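Local coordinates for protein endo-beta-1,4-glucanase (Bacillus licheniformis, PDB 2JEN) that hydrolyses the beta-1,4-glucan backbone of xyloglucan and probably of related plant cell-wall glucans, as a glycoside hydrolase of family 12, at residues 46-51 with 71-76; 50-55 with 59-64; 173-178 with 182-187. The protein carries 1 engineered substitution. One frame throughout, in Å; residues are numbered along the deposited sequence.

Overall arrangement
Contacts 1 and 2 lie side by side, their centres about 14 Å apart, and contact 3 stands off at about 27 and 30 Å from them, centre to centre, across the middle of the molecule from both. Contact 1 joins the two sheets of the sandwich through strands 46-49 and 72-79. Contact 2 takes up the chain where contact 1 leaves it, sharing Asn50 and Asn51, and reaches strand 62-67, the neighbour of 72-79 in the antiparallel sheet. Contact 3 comes later in the chain, in the hairpin of strands 170-177 and 180-192, part of the same mixed sheet as strand 46-49. Contacts 1 and 2 thus tie the sandwich to residues that hold the bound glycan.

Contact 1: residues 46-51 with 71-76; sequences YYIFNN and SDMGWV. With XYS (alpha-D-xylopyranose), chain B; GLC (alpha-D-glucopyranose), chain C.
In the beta sandwich of this family 12 enzyme, Ile48 of strand 46-49 bridges the interior to Met73 and Trp75 of strand 72-79, which belongs to the opposing sheet. The two strand axes come within 8.7 Å at 27°, too far apart for backbone pairing, so the contact is carried mainly by side chains. Ile48 divides its branches between two partners. CG2, anti to the backbone N, meets the six-membered ring of Trp75 obliquely, with Ile48 CG2 3.8 Å from Trp75 CE3. The other branch runs extended (chi2 176°) and brings Ile48 CD1 to 3.9 Å from Met73 CB, with the sulfur close behind. A branched aliphatic residue suits this place because it can serve both neighbours at once. Gly74, between them, has backbone angles at which a CB would collide with the carbonyl oxygen of Met73, which accounts for the glycine. The layer continues on strand 247-260, where Ile251 and Ile253 touch Trp75, while the indole NE1 is satisfied by Thr242 OG1. Farther along, the chain reaches the glycan pocket through an inverse gamma turn centred on Asn50. There Asn51 OD1 lies beside the xylose, and Asn51 ND2 donates to O2 of the glucose of chain C at 2.9 Å, with an N-H...O angle of 149°.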
loop_
_atom_site.group_PDB
_atom_site.type_symbol
_atom_site.label_atom_id
_atom_site.label_comp_id
_atom_site.label_asym_id
_atom_site.label_seq_id
_atom_site.Cartn_x
_atom_site.Cartn_y
_atom_site.Cartn_z
ATOM N N TYR A 46 -14.007 -25.899 -0.915
ATOM C CA TYR A 46 -12.798 -25.420 -0.232
ATOM C C TYR A 46 -12.830 -23.926 -0.127
ATOM O O TYR A 46 -13.489 -23.242 -0.911
ATOM C CB TYR A 46 -11.552 -25.786 -1.034
ATOM C CG TYR A 46 -11.444 -27.221 -1.502
ATOM C CD1 TYR A 46 -11.469 -28.291 -0.616
ATOM C CD2 TYR A 46 -11.274 -27.503 -2.840
ATOM C CE1 TYR A 46 -11.320 -29.604 -1.078
ATOM C CE2 TYR A 46 -11.141 -28.784 -3.298
ATOM C CZ TYR A 46 -11.157 -29.830 -2.413
ATOM O OH TYR A 46 -11.013 -31.129 -2.879
ATOM N N TYR A 47 -12.032 -23.402 0.794
ATOM C CA TYR A 47 -11.646 -21.973 0.707
ATOM C C TYR A 47 -10.244 -21.784 1.153
ATOM O O TYR A 47 -9.751 -22.469 2.045
ATOM C CB TYR A 47 -12.590 -21.053 1.501
ATOM C CG TYR A 47 -12.817 -21.409 2.959
ATOM C CD1 TYR A 47 -13.813 -22.296 3.332
ATOM C CD2 TYR A 47 -12.058 -20.818 3.978
ATOM C CE1 TYR A 47 -14.032 -22.576 4.672
ATOM C CE2 TYR A 47 -12.314 -21.108 5.323
ATOM C CZ TYR A 47 -13.280 -22.007 5.654
ATOM O OH TYR A 47 -13.549 -22.259 6.986
ATOM N N ILE A 48 -9.574 -20.852 0.503
ATOM C CA ILE A 48 -8.312 -20.329 0.992
ATOM C C ILE A 48 -8.691 -19.341 2.096
ATOM O O ILE A 48 -9.591 -18.530 1.934
ATOM C CB ILE A 48 -7.459 -19.646 -0.115
ATOM C CG1 ILE A 48 -7.442 -20.469 -1.422
ATOM C CG2 ILE A 48 -6.069 -19.387 0.401
ATOM C CD1 ILE A 48 -6.710 -19.807 -2.574
ATOM N N PHE A 49 -7.973 -19.422 3.189
ATOM C CA PHE A 49 -8.310 -18.695 4.412
ATOM C C PHE A 49 -7.118 -17.880 4.916
ATOM O O PHE A 49 -6.034 -18.420 5.155
ATOM C CB PHE A 49 -8.708 -19.736 5.477
ATOM C CG PHE A 49 -9.241 -19.178 6.780
ATOM C CD1 PHE A 49 -10.039 -18.046 6.830
ATOM C CD2 PHE A 49 -8.998 -19.856 7.949
ATOM C CE1 PHE A 49 -10.546 -17.585 8.043
ATOM C CE2 PHE A 49 -9.487 -19.371 9.150
ATOM C CZ PHE A 49 -10.260 -18.260 9.196
ATOM N N ASN A 50 -7.310 -16.564 5.037
ATOM C CA ASN A 50 -6.252 -15.656 5.470
ATOM C C ASN A 50 -6.194 -15.679 6.986
ATOM O O ASN A 50 -6.528 -14.708 7.692
ATOM C CB ASN A 50 -6.471 -14.245 4.908
ATOM C CG ASN A 50 -5.186 -13.470 4.824
ATOM O OD1 ASN A 50 -4.109 -14.080 4.739
ATOM N ND2 ASN A 50 -5.259 -12.160 4.709
ATOM N N ASN A 51 -5.753 -16.829 7.518
ATOM C CA ASN A 51 -5.787 -17.128 8.953
ATOM C C ASN A 51 -4.583 -16.522 9.642
ATOM O O ASN A 51 -3.461 -16.925 9.362
ATOM C CB ASN A 51 -5.806 -18.650 9.133
ATOM C CG ASN A 51 -5.835 -19.101 10.556
ATOM O OD1 ASN A 51 -5.519 -18.366 11.449
ATOM N ND2 ASN A 51 -6.200 -20.357 10.749
ATOM N N SER A 71 -5.533 -24.765 -10.067
ATOM C CA SER A 71 -4.162 -25.277 -10.129
ATOM C C SER A 71 -3.099 -24.174 -10.061
ATOM O O SER A 71 -1.967 -24.404 -10.421
ATOM C CB SER A 71 -3.956 -26.120 -11.392
ATOM O OG SER A 71 -4.043 -25.318 -12.551
ATOM N N ASP A 72 -3.479 -22.999 -9.565
ATOM C CA ASP A 72 -2.550 -21.875 -9.472
ATOM C C ASP A 72 -3.095 -20.922 -8.422
ATOM O O ASP A 72 -3.829 -19.977 -8.708
ATOM C CB ASP A 72 -2.413 -21.192 -10.845
ATOM C CG ASP A 72 -1.341 -20.123 -10.867
ATOM O OD1 ASP A 72 -0.319 -20.264 -10.129
ATOM O OD2 ASP A 72 -1.478 -19.154 -11.681
ATOM N N MET A 73 -2.670 -21.137 -7.198
ATOM C CA MET A 73 -3.205 -20.429 -6.038
ATOM C C MET A 73 -2.168 -20.444 -4.950
ATOM O O MET A 73 -1.199 -21.236 -5.039
ATOM C CB MET A 73 -4.516 -21.055 -5.576
ATOM C CG MET A 73 -4.387 -22.470 -5.115
ATOM S SD MET A 73 -5.975 -23.218 -4.681
ATOM C CE MET A 73 -5.604 -24.975 -4.825
ATOM N N GLY A 74 -2.350 -19.642 -3.910
ATOM C CA GLY A 74 -1.340 -19.624 -2.862
ATOM C C GLY A 74 -1.483 -18.405 -1.987
ATOM O O GLY A 74 -2.588 -17.864 -1.825
ATOM N N TRP A 75 -0.386 -17.997 -1.383
ATOM C CA TRP A 75 -0.376 -16.855 -0.477
ATOM C C TRP A 75 1.044 -16.334 -0.320
ATOM O O TRP A 75 1.990 -17.042 -0.594
ATOM C CB TRP A 75 -1.041 -17.156 0.871
ATOM C CG TRP A 75 -0.610 -18.444 1.521
ATOM C CD1 TRP A 75 0.437 -18.625 2.380
ATOM C CD2 TRP A 75 -1.267 -19.716 1.421
ATOM N NE1 TRP A 75 0.509 -19.938 2.756
ATOM C CE2 TRP A 75 -0.542 -20.629 2.216
ATOM C CE3 TRP A 75 -2.396 -20.182 0.737
ATOM C CZ2 TRP A 75 -0.877 -21.972 2.313
ATOM C CZ3 TRP A 75 -2.718 -21.523 0.828
ATOM C CH2 TRP A 75 -1.962 -22.399 1.619
ATOM N N VAL A 76 1.137 -15.078 0.093
ATOM C CA VAL A 76 2.333 -14.310 0.193
ATOM C C VAL A 76 2.303 -13.680 1.596
ATOM O O VAL A 76 1.242 -13.242 2.041
ATOM C CB VAL A 76 2.279 -13.252 -0.921
ATOM C CG1 VAL A 76 3.624 -12.550 -1.040
ATOM C CG2 VAL A 76 1.812 -13.919 -2.281
HETATM C C1 XYS B . -9.201 -16.745 14.600
HETATM C C2 XYS B . -8.982 -15.239 14.684
HETATM C C3 XYS B . -8.796 -14.618 13.294
HETATM C C4 XYS B . -7.821 -15.494 12.498
HETATM C C5 XYS B . -8.172 -16.989 12.484
HETATM O O2 XYS B . -10.127 -14.640 15.312
HETATM O O3 XYS B . -8.324 -13.254 13.296
HETATM O O4 XYS B . -7.661 -14.978 11.203
HETATM O O5 XYS B . -8.294 -17.423 13.793
HETATM C C1 GLC C . -5.139 -22.863 15.238
HETATM C C2 GLC C . -6.245 -22.413 14.306
HETATM C C3 GLC C . -6.884 -21.142 14.808
HETATM C C4 GLC C . -7.356 -21.388 16.240
HETATM C C5 GLC C . -6.164 -21.831 17.105
HETATM C C6 GLC C . -6.674 -22.205 18.504
HETATM O O2 GLC C . -5.808 -22.255 12.956
HETATM O O3 GLC C . -7.909 -20.738 13.885
HETATM O O4 GLC C . -7.890 -20.234 16.819
HETATM O O5 GLC C . -5.643 -23.030 16.565
HETATM O O6 GLC C . -6.257 -21.259 19.463
#

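Contact 2: residues 50-55 with 59-64; sequences NNVWGA and SGWWQT. With XYS (alpha-D-xylopyranose), chain B; GLC (alpha-D-glucopyranose), chain C; GLC (alpha-D-glucopyranose), chain D.
The loop 50-55 runs beside residues 59-64 without backbone pairing, the CA of Asn50 lying 7.0 Å from that of Thr64, and a type I beta turn from Val52 to Ala55 folds its far end beside Trp61. This loop lines the glycan pocket, and Asn50, which leads into the turn, is tied to Gln63 of strand 62-67. The two amide side chains run antiparallel alongside one another, their planes 52° apart. Gln63 NE2 donates to Asn50 OD1 at 2.9 Å, nearly straight at 162°; the acceptor lies in the Gln63 amide plane, but the donor stands well above the carbonyl plane of Asn50. In return Asn50 ND2 reaches the backbone Gln63 O at 3.0 Å, and Asn34 O takes a second bond from the same nitrogen. Gln63 CG is anti to the backbone N (chi1 -170°), and the extended chain carries its amide far enough to add a weak bond to Asn51 O. Its OE1 is engaged by Trp79 NE1, so amides suit both positions, each giving and accepting bonds in a buried setting. Apolar packing takes over farther along: Val52 CG1 approaches Trp61 CZ3 at 3.9 Å, and Ala55 CB packs against the six-membered ring, 3.9 Å from Trp61 CZ2. The ring of Trp61 also stacks with Trp79, and Trp61 NE1 donates to a water that also lies within bonding distance of Ala55 O. On the pocket side Val52 N donates to xylose O4 at 3.0 Å. Trp53 lays one ring face against the glucose of chain C, as a sugar-binding aromatic does, while Trp53 NE1 donates to O6 of the chain D glucose at 3.0 Å.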
loop_
_atom_site.group_PDB
_atom_site.type_symbol
_atom_site.label_atom_id
_atom_site.label_comp_id
_atom_site.label_asym_id
_atom_site.label_seq_id
_atom_site.Cartn_x
_atom_site.Cartn_y
_atom_site.Cartn_z
ATOM N N ASN A 50 -7.310 -16.564 5.037
ATOM C CA ASN A 50 -6.252 -15.656 5.470
ATOM C C ASN A 50 -6.194 -15.679 6.986
ATOM O O ASN A 50 -6.528 -14.708 7.692
ATOM C CB ASN A 50 -6.471 -14.245 4.908
ATOM C CG ASN A 50 -5.186 -13.470 4.824
ATOM O OD1 ASN A 50 -4.109 -14.080 4.739
ATOM N ND2 ASN A 50 -5.259 -12.160 4.709
ATOM N N ASN A 51 -5.753 -16.829 7.518
ATOM C CA ASN A 51 -5.787 -17.128 8.953
ATOM C C ASN A 51 -4.583 -16.522 9.642
ATOM O O ASN A 51 -3.461 -16.925 9.362
ATOM C CB ASN A 51 -5.806 -18.650 9.133
ATOM C CG ASN A 51 -5.835 -19.101 10.556
ATOM O OD1 ASN A 51 -5.519 -18.366 11.449
ATOM N ND2 ASN A 51 -6.200 -20.357 10.749
ATOM N N VAL A 52 -4.834 -15.530 10.504
ATOM C CA VAL A 52 -3.804 -14.803 11.207
ATOM C C VAL A 52 -3.982 -14.946 12.722
ATOM O O VAL A 52 -3.824 -13.984 13.473
ATOM C CB VAL A 52 -3.726 -13.332 10.756
ATOM C CG1 VAL A 52 -3.316 -13.280 9.282
ATOM C CG2 VAL A 52 -5.033 -12.554 10.963
ATOM N N TRP A 53 -4.213 -16.180 13.183
ATOM C CA TRP A 53 -4.654 -16.396 14.542
ATOM C C TRP A 53 -3.663 -15.970 15.622
ATOM O O TRP A 53 -4.066 -15.694 16.754
ATOM C CB TRP A 53 -5.017 -17.847 14.781
ATOM C CG TRP A 53 -3.931 -18.868 14.781
ATOM C CD1 TRP A 53 -3.471 -19.598 13.707
ATOM C CD2 TRP A 53 -3.225 -19.364 15.922
ATOM N NE1 TRP A 53 -2.528 -20.506 14.129
ATOM C CE2 TRP A 53 -2.380 -20.387 15.474
ATOM C CE3 TRP A 53 -3.278 -19.070 17.285
ATOM C CZ2 TRP A 53 -1.562 -21.111 16.333
ATOM C CZ3 TRP A 53 -2.447 -19.779 18.145
ATOM C CH2 TRP A 53 -1.594 -20.774 17.649
ATOM N N GLY A 54 -2.385 -15.916 15.292
ATOM C CA GLY A 54 -1.325 -15.624 16.246
ATOM C C GLY A 54 -0.762 -14.234 16.159
ATOM O O GLY A 54 0.320 -13.976 16.660
ATOM N N ALA A 55 -1.477 -13.322 15.497
ATOM C CA ALA A 55 -0.920 -12.014 15.134
ATOM C C ALA A 55 -1.140 -10.885 16.121
ATOM O O ALA A 55 -0.613 -9.793 15.916
ATOM C CB ALA A 55 -1.493 -11.620 13.792
ATOM N N SER A 59 3.497 -6.667 14.916
ATOM C CA SER A 59 3.178 -5.611 13.974
ATOM C C SER A 59 4.156 -5.665 12.800
ATOM O O SER A 59 5.097 -6.446 12.806
ATOM C CB SER A 59 3.203 -4.241 14.665
ATOM O OG SER A 59 2.727 -3.203 13.820
ATOM N N GLY A 60 3.917 -4.852 11.801
ATOM C CA GLY A 60 4.773 -4.810 10.647
ATOM C C GLY A 60 4.492 -5.827 9.576
ATOM O O GLY A 60 5.309 -6.009 8.675
ATOM N N TRP A 61 3.385 -6.537 9.706
ATOM C CA TRP A 61 3.124 -7.707 8.901
ATOM C C TRP A 61 2.082 -7.485 7.828
ATOM O O TRP A 61 1.287 -6.537 7.873
ATOM C CB TRP A 61 2.670 -8.857 9.812
ATOM C CG TRP A 61 1.422 -8.627 10.577
ATOM C CD1 TRP A 61 1.302 -8.215 11.894
ATOM C CD2 TRP A 61 0.086 -8.920 10.130
ATOM N NE1 TRP A 61 -0.022 -8.225 12.264
ATOM C CE2 TRP A 61 -0.788 -8.651 11.208
ATOM C CE3 TRP A 61 -0.438 -9.445 8.957
ATOM C CZ2 TRP A 61 -2.148 -8.901 11.110
ATOM C CZ3 TRP A 61 -1.787 -9.684 8.879
ATOM C CH2 TRP A 61 -2.618 -9.408 9.961
ATOM N N TRP A 62 2.106 -8.381 6.846
ATOM C CA TRP A 62 1.049 -8.441 5.860
ATOM C C TRP A 62 0.916 -9.894 5.375
ATOM O O TRP A 62 1.854 -10.682 5.490
ATOM C CB TRP A 62 1.245 -7.448 4.726
ATOM C CG TRP A 62 2.520 -7.407 4.096
ATOM C CD1 TRP A 62 3.543 -6.499 4.348
ATOM C CD2 TRP A 62 2.984 -8.253 3.112
ATOM N NE1 TRP A 62 4.574 -6.728 3.547
ATOM C CE2 TRP A 62 4.296 -7.804 2.768
ATOM C CE3 TRP A 62 2.461 -9.338 2.463
ATOM C CZ2 TRP A 62 5.063 -8.411 1.815
ATOM C CZ3 TRP A 62 3.232 -9.936 1.479
ATOM C CH2 TRP A 62 4.514 -9.487 1.188
ATOM N N GLN A 63 -0.256 -10.235 4.847
ATOM C CA GLN A 63 -0.522 -11.569 4.335
ATOM C C GLN A 63 -1.655 -11.503 3.355
ATOM O O GLN A 63 -2.714 -10.962 3.678
ATOM C CB GLN A 63 -0.839 -12.539 5.476
ATOM C CG GLN A 63 -0.890 -14.000 5.064
ATOM C CD GLN A 63 -1.037 -14.904 6.266
ATOM O OE1 GLN A 63 -0.042 -15.225 6.921
ATOM N NE2 GLN A 63 -2.268 -15.236 6.624
ATOM N N THR A 64 -1.409 -12.034 2.161
ATOM C CA THR A 64 -2.349 -11.980 1.032
ATOM C C THR A 64 -2.587 -13.403 0.519
ATOM O O THR A 64 -1.612 -14.113 0.245
ATOM C CB THR A 64 -1.711 -11.128 -0.088
ATOM O OG1 THR A 64 -1.668 -9.755 0.372
ATOM C CG2 THR A 64 -2.442 -11.232 -1.473
HETATM C C1 XYS B . -9.201 -16.745 14.600
HETATM C C2 XYS B . -8.982 -15.239 14.684
HETATM C C3 XYS B . -8.796 -14.618 13.294
HETATM C C4 XYS B . -7.821 -15.494 12.498
HETATM C C5 XYS B . -8.172 -16.989 12.484
HETATM O O2 XYS B . -10.127 -14.640 15.312
HETATM O O3 XYS B . -8.324 -13.254 13.296
HETATM O O4 XYS B . -7.661 -14.978 11.203
HETATM O O5 XYS B . -8.294 -17.423 13.793
HETATM C C1 GLC C . -5.139 -22.863 15.238
HETATM C C2 GLC C . -6.245 -22.413 14.306
HETATM C C3 GLC C . -6.884 -21.142 14.808
HETATM C C4 GLC C . -7.356 -21.388 16.240
HETATM C C5 GLC C . -6.164 -21.831 17.105
HETATM C C6 GLC C . -6.674 -22.205 18.504
HETATM O O2 GLC C . -5.808 -22.255 12.956
HETATM O O3 GLC C . -7.909 -20.738 13.885
HETATM O O4 GLC C . -7.890 -20.234 16.819
HETATM O O5 GLC C . -5.643 -23.030 16.565
HETATM O O6 GLC C . -6.257 -21.259 19.463
HETATM C C1 GLC D . -1.698 -26.867 15.560
HETATM C C2 GLC D . -2.444 -26.235 16.733
HETATM C C3 GLC D . -3.740 -25.663 16.224
HETATM C C4 GLC D . -3.421 -24.580 15.198
HETATM C C5 GLC D . -2.635 -25.290 14.087
HETATM C C6 GLC D . -2.361 -24.425 12.851
HETATM O O1 GLC D . -0.503 -27.489 15.943
HETATM O O2 GLC D . -2.816 -27.118 17.768
HETATM O O3 GLC D . -4.453 -25.260 17.394
HETATM O O4 GLC D . -4.607 -24.061 14.637
HETATM O O5 GLC D . -1.435 -25.814 14.638
HETATM O O6 GLC D . -1.708 -23.220 13.188
HETATM O O HOH W 1 -1.873 -7.805 14.497
#

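Contact 3: residues 173-178 with 182-187; sequences ETVSIG and WKVYKG
Trp182 is gripped from two directions by the strand it faces: its backbone pairs with Val175, and its indole reaches on to Ile177. Trp182 NE1 donates to Ile177 O at 3.0 Å, almost straight at 170° and with the oxygen close to the ring plane. CG stands beside the backbone N (chi1 -50°), which swings the ring toward the end of the neighbouring strand and brings Trp182 NE1 and CD1 each to 3.9 Å from Ile177 CB. On the same face Val175 and Val184 meet crosswise, Val175 CG2 approaching Val184 CG2 at 3.6 Å. Beta-branched valines fit here, presenting short methyls to each other while Tyr221 of helix 215-225 touches both. These strands, 170-177 and 180-192, form an antiparallel beta hairpin at the end of the mixed sheet. Val175 and Trp182 make a hydrogen-bonded pair, Val175 N donating to Trp182 O at 2.9 Å and Trp182 N to Val175 O at 2.8 Å. An alanine in place of Trp182 removes the indole and is likely to leave Ile177 O without this donor and open a gap where Phe218, Ile158 and Leu160 now press on the ring. The face carrying Thr174 and Lys183 is looser and turns toward solvent, the threonine being exposed. These two form a non-hydrogen-bonded pair and run alongside each other. Residues with polar ends suit this outer side: the threonine hydroxyl is hydrogen-bonded to Tyr171 OH, and the closest approach of the two side chains is Thr174 OG1 to Lys183 CG at 3.7 Å.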
loop_
_atom_site.group_PDB
_atom_site.type_symbol
_atom_site.label_atom_id
_atom_site.label_comp_id
_atom_site.label_asym_id
_atom_site.label_seq_id
_atom_site.Cartn_x
_atom_site.Cartn_y
_atom_site.Cartn_z
ATOM N N GLU A 173 8.732 -41.516 18.138
ATOM C CA GLU A 173 9.419 -42.455 17.278
ATOM C C GLU A 173 9.299 -42.020 15.831
ATOM O O GLU A 173 8.507 -41.133 15.504
ATOM C CB GLU A 173 8.826 -43.857 17.430
ATOM C CG GLU A 173 7.425 -44.006 16.912
ATOM C CD GLU A 173 6.677 -45.224 17.438
ATOM O OE1 GLU A 173 7.251 -45.970 18.251
ATOM O OE2 GLU A 173 5.497 -45.434 17.055
ATOM N N THR A 174 10.089 -42.652 14.965
ATOM C CA THR A 174 10.011 -42.495 13.526
ATOM C C THR A 174 9.292 -43.679 12.939
ATOM O O THR A 174 9.563 -44.837 13.306
ATOM C CB THR A 174 11.375 -42.268 12.936
ATOM O OG1 THR A 174 11.918 -41.069 13.499
ATOM C CG2 THR A 174 11.350 -42.141 11.419
ATOM N N VAL A 175 8.334 -43.406 12.056
ATOM C CA VAL A 175 7.480 -44.426 11.458
ATOM C C VAL A 175 7.411 -44.284 9.960
ATOM O O VAL A 175 7.585 -43.179 9.423
ATOM C CB VAL A 175 6.027 -44.372 12.009
ATOM C CG1 VAL A 175 6.049 -44.456 13.481
ATOM C CG2 VAL A 175 5.316 -43.046 11.578
ATOM N N SER A 176 7.194 -45.390 9.277
ATOM C CA SER A 176 6.900 -45.369 7.824
ATOM C C SER A 176 5.404 -45.554 7.643
ATOM O O SER A 176 4.852 -46.575 8.027
ATOM C CB SER A 176 7.682 -46.477 7.116
ATOM O OG SER A 176 7.478 -46.483 5.712
ATOM N N ILE A 177 4.742 -44.525 7.078
ATOM C CA ILE A 177 3.320 -44.575 6.774
ATOM C C ILE A 177 3.124 -43.997 5.399
ATOM O O ILE A 177 3.646 -42.898 5.080
ATOM C CB ILE A 177 2.498 -43.750 7.795
ATOM C CG1 ILE A 177 2.626 -44.299 9.216
ATOM C CG2 ILE A 177 1.018 -43.688 7.373
ATOM C CD1 ILE A 177 1.929 -43.446 10.288
ATOM N N GLY A 178 2.374 -44.700 4.567
ATOM C CA GLY A 178 1.998 -44.184 3.246
ATOM C C GLY A 178 3.169 -44.044 2.285
ATOM O O GLY A 178 3.084 -43.289 1.285
ATOM N N TRP A 182 8.232 -40.503 8.888
ATOM C CA TRP A 182 7.719 -39.406 9.705
ATOM C C TRP A 182 8.255 -39.513 11.115
ATOM O O TRP A 182 8.182 -40.574 11.742
ATOM C CB TRP A 182 6.195 -39.484 9.805
ATOM C CG TRP A 182 5.480 -39.637 8.488
ATOM C CD1 TRP A 182 5.068 -40.792 7.953
ATOM C CD2 TRP A 182 5.129 -38.613 7.562
ATOM N NE1 TRP A 182 4.487 -40.587 6.742
ATOM C CE2 TRP A 182 4.494 -39.243 6.480
ATOM C CE3 TRP A 182 5.277 -37.214 7.550
ATOM C CZ2 TRP A 182 4.043 -38.528 5.359
ATOM C CZ3 TRP A 182 4.837 -36.516 6.452
ATOM C CH2 TRP A 182 4.194 -37.152 5.386
ATOM N N LYS A 183 8.727 -38.399 11.656
ATOM C CA LYS A 183 8.978 -38.292 13.099
ATOM C C LYS A 183 7.651 -37.945 13.772
ATOM O O LYS A 183 6.989 -36.991 13.380
ATOM C CB LYS A 183 10.014 -37.210 13.383
ATOM C CG LYS A 183 11.337 -37.482 12.728
ATOM C CD LYS A 183 12.267 -36.276 12.853
ATOM C CE LYS A 183 11.867 -35.117 11.820
ATOM N NZ LYS A 183 12.876 -33.983 11.773
ATOM N N VAL A 184 7.249 -38.718 14.758
ATOM C CA VAL A 184 5.962 -38.603 15.422
ATOM C C VAL A 184 6.133 -37.912 16.766
ATOM O O VAL A 184 7.049 -38.255 17.520
ATOM C CB VAL A 184 5.314 -39.978 15.660
ATOM C CG1 VAL A 184 3.989 -39.863 16.398
ATOM C CG2 VAL A 184 5.219 -40.775 14.366
ATOM N N TYR A 185 5.293 -36.927 17.041
ATOM C CA TYR A 185 5.257 -36.176 18.280
ATOM C C TYR A 185 3.864 -36.179 18.876
ATOM O O TYR A 185 2.851 -36.200 18.147
ATOM C CB TYR A 185 5.666 -34.728 18.041
ATOM C CG TYR A 185 7.076 -34.601 17.527
ATOM C CD1 TYR A 185 7.381 -34.860 16.204
ATOM C CD2 TYR A 185 8.106 -34.150 18.352
ATOM C CE1 TYR A 185 8.675 -34.738 15.726
ATOM C CE2 TYR A 185 9.414 -34.024 17.860
ATOM C CZ TYR A 185 9.666 -34.336 16.568
ATOM O OH TYR A 185 10.971 -34.201 16.063
ATOM N N LYS A 186 3.785 -36.128 20.201
ATOM C CA LYS A 186 2.509 -36.119 20.923
ATOM C C LYS A 186 2.553 -35.035 21.990
ATOM O O LYS A 186 3.442 -35.023 22.832
ATOM C CB LYS A 186 2.233 -37.491 21.547
ATOM C CG LYS A 186 0.926 -37.562 22.328
ATOM C CD LYS A 186 0.706 -38.953 22.896
ATOM C CE LYS A 186 -0.654 -39.159 23.536
ATOM N NZ LYS A 186 -0.936 -38.291 24.719
ATOM N N GLY A 187 1.582 -34.137 21.952
ATOM C CA GLY A 187 1.405 -33.105 22.937
ATOM C C GLY A 187 -0.045 -32.809 23.188
ATOM O O GLY A 187 -0.926 -33.497 22.696
#